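Local atomic coordinates of amino acid adenylation domain-containing protein (Bacillus stratosphericus LAMA 585, PDB entry 6ULY), a protein that probably activates a branched keto acid, 4-methyl-2-oxopentanoate, as its acyl adenylate for nonribosomal depsipeptide synthesis. Residues A[197-202]-A[336-341]. Residues are numbered along the deposited sequence; the frame is centred on the assembly and turned at random.
Sequences LANVKG and ISSAVV. With QA7 (5'-O-{(S)-hydroxy[(4-methyl-2-oxopentanoyl)oxy]phosphoryl}adenosine), chain C.
Asn199 carries this contact almost alone: its side chain reaches from helix 193-207 into the turn and strand start of 336-341, and the CA atoms of Asn199 and Ser337 are 6.0 Å apart. Earlier in the segment, Leu197 turns its hydrocarbon branch to Leu18 and Val21 of helix 18-26, while Ala198 is small enough to let Pro415 and Thr416 come close. The side chain of Asn199 extends with CG anti to the backbone N (chi1 -176°), which carries the amide clear of its own helix. There ND2 donates to Ala339 O at 2.7 Å, a short but bent bond (N-H...O 139°) that meets the carbonyl from above its plane. A second, weak bond of 3.3 Å runs from the same ND2 to Ile336 O, which also has Thr416 OG1 as a partner. Asparagine suits this place because one short amide can serve two backbone carbonyls in a buried setting. Nearer the helix, Asn199 CB packs on Ser337 CB at 3.5 Å; the hydroxyl of Ser337 is taken up by Thr416 O, so a small residue meets both needs. Val200 and Lys201 face elsewhere: the valine packs on Tyr236, and the lysine spans to the carbonyls of Val11, Gln13 and Ala15. Across the contact, Ser338 and Ala339 line the ligand pocket, with Ala339 CB 3.7 Å from C01 of the keto acyl adenylate; the small methyl packs against the branched acyl end and probably suits a place so close to it. Asn199 is thus a second-shell residue that probably helps position the pocket wall's backbone. The axes of the short segments 197-202 and 338-341 pass 8.9 Å apart at 50°. Strand 338-342 is paired between strands 327-333 and 385-386, while helix 193-207 lies among helices 18-26 and 224-237.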
loop_
_atom_site.group_PDB
_atom_site.type_symbol
_atom_site.label_atom_id
_atom_site.label_comp_id
_atom_site.label_asym_id
_atom_site.label_seq_id
_atom_site.Cartn_x
_atom_site.Cartn_y
_atom_site.Cartn_z
ATOM N N LEU A 197 -26.777 -2.459 11.683
ATOM C CA LEU A 197 -28.196 -2.797 11.646
ATOM C C LEU A 197 -28.851 -2.344 10.352
ATOM O O LEU A 197 -29.801 -2.983 9.882
ATOM C CB LEU A 197 -28.917 -2.177 12.839
ATOM C CG LEU A 197 -28.709 -2.888 14.175
ATOM C CD1 LEU A 197 -29.330 -2.074 15.297
ATOM C CD2 LEU A 197 -29.297 -4.283 14.134
ATOM N N ALA A 198 -28.368 -1.248 9.766
ATOM C CA ALA A 198 -28.910 -0.799 8.489
ATOM C C ALA A 198 -28.647 -1.826 7.397
ATOM O O ALA A 198 -29.512 -2.082 6.551
ATOM C CB ALA A 198 -28.305 0.553 8.107
ATOM N N ASN A 199 -27.450 -2.415 7.391
ATOM C CA ASN A 199 -27.172 -3.493 6.450
ATOM C C ASN A 199 -28.009 -4.724 6.769
ATOM O O ASN A 199 -28.559 -5.363 5.864
ATOM C CB ASN A 199 -25.685 -3.841 6.475
ATOM C CG ASN A 199 -25.322 -4.896 5.455
ATOM O OD1 ASN A 199 -25.661 -6.068 5.607
ATOM N ND2 ASN A 199 -24.633 -4.483 4.403
ATOM N N VAL A 200 -28.121 -5.068 8.051
ATOM C CA VAL A 200 -28.932 -6.217 8.439
ATOM C C VAL A 200 -30.367 -6.031 7.962
ATOM O O VAL A 200 -30.951 -6.917 7.328
ATOM C CB VAL A 200 -28.867 -6.425 9.962
ATOM C CG1 VAL A 200 -30.026 -7.278 10.431
ATOM C CG2 VAL A 200 -27.537 -7.058 10.357
ATOM N N LYS A 201 -30.953 -4.864 8.251
ATOM C CA LYS A 201 -32.346 -4.631 7.884
ATOM C C LYS A 201 -32.516 -4.583 6.375
ATOM O O LYS A 201 -33.492 -5.117 5.837
ATOM C CB LYS A 201 -32.842 -3.343 8.536
ATOM C CG LYS A 201 -32.873 -3.428 10.054
ATOM C CD LYS A 201 -33.200 -2.095 10.704
ATOM C CE LYS A 201 -33.289 -2.246 12.215
ATOM N NZ LYS A 201 -33.529 -0.956 12.905
ATOM N N GLY A 202 -31.579 -3.953 5.668
ATOM C CA GLY A 202 -31.626 -3.992 4.217
ATOM C C GLY A 202 -31.487 -5.403 3.679
ATOM O O GLY A 202 -32.202 -5.802 2.756
ATOM N N ILE A 336 -18.748 -1.322 4.317
ATOM C CA ILE A 336 -20.166 -1.035 4.122
ATOM C C ILE A 336 -21.007 -2.136 4.764
ATOM O O ILE A 336 -22.151 -2.379 4.360
ATOM C CB ILE A 336 -20.490 -0.866 2.625
ATOM C CG1 ILE A 336 -20.116 -2.125 1.840
ATOM C CG2 ILE A 336 -19.740 0.344 2.043
ATOM C CD1 ILE A 336 -20.353 -2.010 0.352
ATOM N N SER A 337 -20.440 -2.807 5.775
ATOM C CA SER A 337 -21.162 -3.748 6.634
ATOM C C SER A 337 -21.603 -5.014 5.902
ATOM O O SER A 337 -22.639 -5.594 6.235
ATOM C CB SER A 337 -22.378 -3.080 7.285
ATOM O OG SER A 337 -21.983 -1.997 8.104
ATOM N N SER A 338 -20.811 -5.455 4.922
ATOM C CA SER A 338 -21.016 -6.706 4.190
ATOM C C SER A 338 -21.813 -6.437 2.915
ATOM O O SER A 338 -21.576 -5.428 2.240
ATOM C CB SER A 338 -21.672 -7.786 5.076
ATOM O OG SER A 338 -23.090 -7.724 5.109
ATOM N N ALA A 339 -22.730 -7.331 2.552
ATOM C CA ALA A 339 -23.321 -7.278 1.221
ATOM C C ALA A 339 -24.270 -6.095 1.080
ATOM O O ALA A 339 -24.982 -5.731 2.017
ATOM C CB ALA A 339 -24.063 -8.576 0.920
ATOM N N VAL A 340 -24.271 -5.493 -0.111
ATOM C CA VAL A 340 -25.189 -4.411 -0.445
ATOM C C VAL A 340 -25.928 -4.660 -1.749
ATOM O O VAL A 340 -26.809 -3.876 -2.107
ATOM C CB VAL A 340 -24.456 -3.055 -0.498
ATOM C CG1 VAL A 340 -23.916 -2.695 0.882
ATOM C CG2 VAL A 340 -23.331 -3.082 -1.531
ATOM N N VAL A 341 -25.602 -5.733 -2.470
ATOM C CA VAL A 341 -26.327 -6.142 -3.668
ATOM C C VAL A 341 -26.531 -7.650 -3.614
ATOM O O VAL A 341 -25.648 -8.389 -3.166
ATOM C CB VAL A 341 -25.587 -5.750 -4.964
ATOM C CG1 VAL A 341 -25.632 -4.245 -5.177
ATOM C CG2 VAL A 341 -24.149 -6.248 -4.940
HETATM C C01 QA7 C . -20.993 -10.508 0.063
HETATM C C02 QA7 C . -19.935 -10.553 1.100
HETATM C C03 QA7 C . -20.515 -10.223 2.448
HETATM C C04 QA7 C . -18.837 -9.685 0.576
HETATM C C05 QA7 C . -18.119 -8.799 1.544
HETATM C C06 QA7 C . -16.627 -8.832 1.594
HETATM C C10 QA7 C . -14.446 -6.707 -0.075
HETATM C C11 QA7 C . -13.935 -6.805 -1.348
HETATM C C12 QA7 C . -14.745 -5.846 -2.318
HETATM C C13 QA7 C . -14.652 -6.384 -3.414
HETATM C C14 QA7 C . -14.480 -8.000 -3.152
HETATM C C16 QA7 C . -16.641 -8.873 -2.668
HETATM C C18 QA7 C . -17.276 -9.578 -4.577
HETATM C C19 QA7 C . -17.898 -10.114 -5.700
HETATM C C21 QA7 C . -16.132 -9.566 -6.951
HETATM C C23 QA7 C . -16.064 -9.053 -4.725
HETATM N N15 QA7 C . -15.686 -8.631 -3.512
HETATM N N17 QA7 C . -17.622 -9.450 -3.298
HETATM N N20 QA7 C . -17.304 -10.079 -6.843
HETATM N N22 QA7 C . -15.508 -9.064 -5.947
HETATM N N24 QA7 C . -19.178 -10.664 -5.575
HETATM O O07 QA7 C . -15.910 -7.975 2.351
HETATM O O09 QA7 C . -13.758 -7.490 0.827
HETATM O O25 QA7 C . -14.216 -8.152 -1.935
HETATM O O26 QA7 C . -13.474 -6.056 -4.176
HETATM O O27 QA7 C . -14.334 -4.400 -2.338
HETATM O O28 QA7 C . -13.724 -8.641 3.070
HETATM O O29 QA7 C . -14.138 -6.450 2.935
HETATM O O30 QA7 C . -16.093 -9.606 0.972
HETATM O O31 QA7 C . -18.710 -8.083 2.196
HETATM P P08 QA7 C . -14.357 -7.661 2.270
#